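Local coordinates for protein gamma-glutamyltransferase 1 Threonine peptidase. MEROPS family T03 (Pseudomonas nitroreducens, PDB 7D9E) that is the large subunit of a gamma-glutamyltranspeptidase, a threonine-nucleophile enzyme that probably transfers gamma-glutamyl groups to acceptors such as amino acids and amines, or to water, at residues A[273-285]-A[331-344]. Sequence-based numbering, arbitrary orientation.
Sequences IALAQLIGIKEQR and LTDPKYIAKRAGEV
Two helices of the large subunit, 271-284 and 334-343, pack through I281, G280, I337 and A341. Their segment axes pass 8.7 Å apart and cross at -66°. G280 and A341 let the isoleucines I337 and I281 come against the opposite backbone. G280 bares its backbone, and I337 CG2 sits 3.5 Å from G280 C. I281 lies across I337 and turns its CG2 branch onto A341, with A341 CB 3.8 Å away. V344 CG2 touches the same methyl. Q284 CB comes within 3.5 Å of A341 CB.

Polar grips hold both ends of the interface. At one, Q277 stretches out beyond CG (chi2 -177°) and its NE2 reaches L331 O at 3.0 Å. The bond is almost straight, and L331 O lies in the plane of the Q277 amide. The same NE2 faces the edge of the Y336 ring and bonds D313, which also takes Y336 OH. At the other, R285 bends at chi2 and chi3, bringing its guanidinium edge to the carbonyls of A341 and V344. Its NH1 donates to A341 O at 2.8 Å and, weakly, to V344 O. A341 O also accepts from V344 N, which comes from the opposite face of the carbonyl plane. V344 CG1 lies over the rim of one guanidinium face, while NE pairs with D288.

R340 NE donates to a water between the helices that makes a weak bond to Q277 OE1. Strands 248-257 and 260-264 cover another side of helix 271-284. The I273 side chain is about 13 Å from the bound DON. The pair thus forms a crossed helix-helix interface, isoleucines set against a glycine and an alanine, in the helical part of the gamma-glutamyltranspeptidase fold.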
loop_
_atom_site.group_PDB
_atom_site.type_symbol
_atom_site.label_atom_id
_atom_site.label_comp_id
_atom_site.label_asym_id
_atom_site.label_seq_id
_atom_site.Cartn_x
_atom_site.Cartn_y
_atom_site.Cartn_z
ATOM N N ILE A 273 8.155 -7.510 -8.291
ATOM C CA ILE A 273 9.404 -7.498 -9.035
ATOM C C ILE A 273 10.515 -6.907 -8.183
ATOM O O ILE A 273 11.624 -7.463 -8.118
ATOM C CB ILE A 273 9.218 -6.758 -10.373
ATOM C CG1 ILE A 273 8.297 -7.591 -11.275
ATOM C CG2 ILE A 273 10.560 -6.475 -11.048
ATOM C CD1 ILE A 273 7.787 -6.842 -12.479
ATOM N N ALA A 274 10.233 -5.791 -7.503
ATOM C CA ALA A 274 11.241 -5.193 -6.636
ATOM C C ALA A 274 11.718 -6.175 -5.576
ATOM O O ALA A 274 12.925 -6.333 -5.375
ATOM C CB ALA A 274 10.712 -3.920 -5.987
ATOM N N LEU A 275 10.790 -6.827 -4.863
ATOM C CA LEU A 275 11.206 -7.770 -3.824
ATOM C C LEU A 275 11.960 -8.959 -4.405
ATOM O O LEU A 275 12.921 -9.437 -3.798
ATOM C CB LEU A 275 10.008 -8.227 -2.985
ATOM C CG LEU A 275 9.534 -7.153 -2.003
ATOM C CD1 LEU A 275 8.133 -7.421 -1.523
ATOM C CD2 LEU A 275 10.485 -7.079 -0.825
ATOM N N ALA A 276 11.542 -9.459 -5.576
ATOM C CA ALA A 276 12.284 -10.561 -6.189
ATOM C C ALA A 276 13.726 -10.141 -6.449
ATOM O O ALA A 276 14.669 -10.899 -6.173
ATOM C CB ALA A 276 11.594 -10.982 -7.487
ATOM N N GLN A 277 13.913 -8.886 -6.889
ATOM C CA GLN A 277 15.255 -8.382 -7.155
ATOM C C GLN A 277 16.013 -8.083 -5.867
ATOM O O GLN A 277 17.206 -8.400 -5.758
ATOM C CB GLN A 277 15.178 -7.136 -8.033
ATOM C CG GLN A 277 14.691 -7.447 -9.448
ATOM C CD GLN A 277 14.689 -6.229 -10.343
ATOM O OE1 GLN A 277 14.856 -5.106 -9.889
ATOM N NE2 GLN A 277 14.483 -6.445 -11.637
ATOM N N LEU A 278 15.348 -7.447 -4.895
ATOM C CA LEU A 278 16.020 -7.101 -3.640
ATOM C C LEU A 278 16.492 -8.356 -2.918
ATOM O O LEU A 278 17.654 -8.450 -2.486
ATOM C CB LEU A 278 15.083 -6.301 -2.741
ATOM C CG LEU A 278 14.791 -4.874 -3.202
ATOM C CD1 LEU A 278 13.483 -4.416 -2.557
ATOM C CD2 LEU A 278 15.903 -3.883 -2.920
ATOM N N ILE A 279 15.597 -9.337 -2.774
ATOM C CA ILE A 279 15.946 -10.577 -2.085
ATOM C C ILE A 279 16.977 -11.360 -2.883
ATOM O O ILE A 279 17.974 -11.853 -2.338
ATOM C CB ILE A 279 14.679 -11.407 -1.806
ATOM C CG1 ILE A 279 13.788 -10.670 -0.806
ATOM C CG2 ILE A 279 15.030 -12.806 -1.344
ATOM C CD1 ILE A 279 12.391 -11.237 -0.703
ATOM N N GLY A 280 16.772 -11.456 -4.194
ATOM C CA GLY A 280 17.674 -12.243 -5.006
ATOM C C GLY A 280 19.071 -11.667 -5.033
ATOM O O GLY A 280 20.062 -12.401 -4.978
ATOM N N ILE A 281 19.169 -10.346 -5.135
ATOM C CA ILE A 281 20.477 -9.713 -5.176
ATOM C C ILE A 281 21.144 -9.817 -3.817
ATOM O O ILE A 281 22.349 -10.077 -3.720
ATOM C CB ILE A 281 20.354 -8.258 -5.647
ATOM C CG1 ILE A 281 19.979 -8.239 -7.137
ATOM C CG2 ILE A 281 21.658 -7.510 -5.402
ATOM C CD1 ILE A 281 19.616 -6.879 -7.658
ATOM N N LYS A 282 20.387 -9.599 -2.740
ATOM C CA LYS A 282 21.004 -9.711 -1.421
ATOM C C LYS A 282 21.558 -11.111 -1.194
ATOM O O LYS A 282 22.645 -11.275 -0.619
ATOM C CB LYS A 282 20.025 -9.341 -0.304
ATOM C CG LYS A 282 20.632 -9.531 1.077
ATOM C CD LYS A 282 19.742 -8.955 2.153
ATOM C CE LYS A 282 20.524 -8.773 3.448
ATOM N NZ LYS A 282 21.067 -10.076 3.915
ATOM N N GLU A 283 20.824 -12.141 -1.633
ATOM C CA GLU A 283 21.325 -13.507 -1.504
ATOM C C GLU A 283 22.598 -13.706 -2.321
ATOM O O GLU A 283 23.547 -14.351 -1.861
ATOM C CB GLU A 283 20.254 -14.516 -1.914
ATOM C CG GLU A 283 19.020 -14.535 -1.004
ATOM C CD GLU A 283 19.204 -15.319 0.289
ATOM O OE1 GLU A 283 19.113 -16.567 0.259
ATOM O OE2 GLU A 283 19.400 -14.681 1.345
ATOM N N GLN A 284 22.627 -13.166 -3.546
ATOM C CA GLN A 284 23.818 -13.284 -4.379
ATOM C C GLN A 284 25.026 -12.642 -3.718
ATOM O O GLN A 284 26.155 -13.107 -3.905
ATOM C CB GLN A 284 23.549 -12.605 -5.723
ATOM C CG GLN A 284 22.775 -13.447 -6.703
ATOM C CD GLN A 284 23.366 -14.823 -6.894
ATOM O OE1 GLN A 284 24.514 -14.959 -7.317
ATOM N NE2 GLN A 284 22.600 -15.851 -6.548
ATOM N N ARG A 285 24.807 -11.572 -2.957
ATOM C CA ARG A 285 25.873 -10.829 -2.292
ATOM C C ARG A 285 26.037 -11.214 -0.823
ATOM O O ARG A 285 26.496 -10.393 -0.025
ATOM C CB ARG A 285 25.653 -9.318 -2.433
ATOM C CG ARG A 285 25.569 -8.795 -3.871
ATOM C CD ARG A 285 26.782 -9.215 -4.696
ATOM N NE ARG A 285 28.054 -8.692 -4.186
ATOM C CZ ARG A 285 28.806 -7.760 -4.776
ATOM N NH1 ARG A 285 28.473 -7.236 -5.951
ATOM N NH2 ARG A 285 29.944 -7.388 -4.201
ATOM N N LEU A 331 13.128 -9.746 -16.110
ATOM C CA LEU A 331 13.519 -8.940 -14.961
ATOM C C LEU A 331 13.630 -9.744 -13.677
ATOM O O LEU A 331 14.152 -9.223 -12.687
ATOM C CB LEU A 331 12.512 -7.794 -14.755
ATOM C CG LEU A 331 12.505 -6.694 -15.809
ATOM C CD1 LEU A 331 11.340 -5.719 -15.591
ATOM C CD2 LEU A 331 13.820 -5.945 -15.803
ATOM N N THR A 332 13.159 -10.989 -13.660
ATOM C CA THR A 332 13.221 -11.826 -12.468
ATOM C C THR A 332 13.975 -13.124 -12.714
ATOM O O THR A 332 14.014 -13.986 -11.826
ATOM C CB THR A 332 11.817 -12.127 -11.942
ATOM O OG1 THR A 332 11.045 -12.748 -12.975
ATOM C CG2 THR A 332 11.122 -10.858 -11.483
ATOM N N ASP A 333 14.582 -13.284 -13.889
ATOM C CA ASP A 333 15.354 -14.482 -14.174
ATOM C C ASP A 333 16.575 -14.557 -13.257
ATOM O O ASP A 333 17.243 -13.547 -13.030
ATOM C CB ASP A 333 15.845 -14.432 -15.608
ATOM C CG ASP A 333 16.506 -15.719 -16.025
ATOM O OD1 ASP A 333 15.801 -16.650 -16.466
ATOM O OD2 ASP A 333 17.742 -15.779 -15.929
ATOM N N PRO A 334 16.894 -15.735 -12.720
ATOM C CA PRO A 334 18.073 -15.838 -11.836
ATOM C C PRO A 334 19.371 -15.343 -12.462
ATOM O O PRO A 334 20.225 -14.800 -11.745
ATOM C CB PRO A 334 18.168 -17.340 -11.521
ATOM C CG PRO A 334 16.911 -17.972 -12.043
ATOM C CD PRO A 334 16.020 -16.923 -12.629
ATOM N N LYS A 335 19.557 -15.533 -13.768
ATOM C CA LYS A 335 20.779 -15.071 -14.423
ATOM C C LYS A 335 20.823 -13.552 -14.488
ATOM O O LYS A 335 21.891 -12.943 -14.360
ATOM C CB LYS A 335 20.864 -15.658 -15.833
ATOM C CG LYS A 335 21.104 -17.157 -15.854
ATOM N N TYR A 336 19.671 -12.922 -14.694
ATOM C CA TYR A 336 19.615 -11.466 -14.674
ATOM C C TYR A 336 19.889 -10.936 -13.273
ATOM O O TYR A 336 20.658 -9.986 -13.091
ATOM C CB TYR A 336 18.237 -11.027 -15.170
ATOM C CG TYR A 336 18.019 -9.540 -15.101
ATOM C CD1 TYR A 336 18.657 -8.694 -16.000
ATOM C CD2 TYR A 336 17.206 -8.986 -14.142
ATOM C CE1 TYR A 336 18.477 -7.345 -15.955
ATOM C CE2 TYR A 336 17.017 -7.616 -14.074
ATOM C CZ TYR A 336 17.657 -6.807 -14.993
ATOM O OH TYR A 336 17.484 -5.450 -14.953
ATOM N N ILE A 337 19.248 -11.526 -12.267
ATOM C CA ILE A 337 19.495 -11.127 -10.884
ATOM C C ILE A 337 20.975 -11.270 -10.539
ATOM O O ILE A 337 21.547 -10.416 -9.849
ATOM C CB ILE A 337 18.579 -11.931 -9.946
ATOM C CG1 ILE A 337 17.140 -11.415 -10.085
ATOM C CG2 ILE A 337 19.084 -11.846 -8.505
ATOM C CD1 ILE A 337 16.086 -12.340 -9.512
ATOM N N ALA A 338 21.626 -12.336 -11.019
ATOM C CA ALA A 338 23.058 -12.477 -10.770
ATOM C C ALA A 338 23.847 -11.356 -11.441
ATOM O O ALA A 338 24.793 -10.815 -10.855
ATOM C CB ALA A 338 23.555 -13.840 -11.254
ATOM N N LYS A 339 23.487 -11.006 -12.678
ATOM C CA LYS A 339 24.184 -9.927 -13.374
ATOM C C LYS A 339 24.031 -8.602 -12.636
ATOM O O LYS A 339 25.005 -7.868 -12.439
ATOM C CB LYS A 339 23.667 -9.809 -14.812
ATOM C CG LYS A 339 24.396 -8.765 -15.636
ATOM N N ARG A 340 22.809 -8.276 -12.219
ATOM C CA ARG A 340 22.592 -7.011 -11.527
ATOM C C ARG A 340 23.286 -7.005 -10.174
ATOM O O ARG A 340 23.793 -5.966 -9.738
ATOM C CB ARG A 340 21.093 -6.739 -11.364
ATOM C CG ARG A 340 20.392 -6.575 -12.693
ATOM C CD ARG A 340 20.821 -5.293 -13.382
ATOM N NE ARG A 340 19.958 -4.158 -13.054
ATOM C CZ ARG A 340 20.156 -2.920 -13.496
ATOM N NH1 ARG A 340 21.216 -2.627 -14.238
ATOM N NH2 ARG A 340 19.279 -1.975 -13.203
ATOM N N ALA A 341 23.317 -8.157 -9.496
ATOM C CA ALA A 341 24.039 -8.252 -8.233
ATOM C C ALA A 341 25.512 -7.938 -8.426
ATOM O O ALA A 341 26.147 -7.364 -7.534
ATOM C CB ALA A 341 23.891 -9.650 -7.645
ATOM N N GLY A 342 26.073 -8.309 -9.575
ATOM C CA GLY A 342 27.464 -8.012 -9.855
ATOM C C GLY A 342 27.784 -6.538 -9.915
ATOM O O GLY A 342 28.954 -6.162 -9.743
ATOM N N GLU A 343 26.774 -5.692 -10.146
ATOM C CA GLU A 343 26.982 -4.255 -10.242
ATOM C C GLU A 343 27.137 -3.600 -8.877
ATOM O O GLU A 343 27.678 -2.491 -8.791
ATOM C CB GLU A 343 25.780 -3.583 -10.911
ATOM C CG GLU A 343 25.526 -3.991 -12.349
ATOM C CD GLU A 343 24.394 -3.193 -12.977
ATOM O OE1 GLU A 343 24.106 -2.051 -12.517
ATOM O OE2 GLU A 343 23.773 -3.713 -13.920
ATOM N N VAL A 344 26.643 -4.249 -7.822
ATOM C CA VAL A 344 26.680 -3.666 -6.490
ATOM C C VAL A 344 28.122 -3.407 -6.084
ATOM O O VAL A 344 28.982 -4.295 -6.156
ATOM C CB VAL A 344 25.981 -4.603 -5.496
ATOM C CG1 VAL A 344 26.281 -4.188 -4.052
ATOM C CG2 VAL A 344 24.482 -4.609 -5.756
HETATM O O HOH W 1 17.581 -4.595 -11.344
#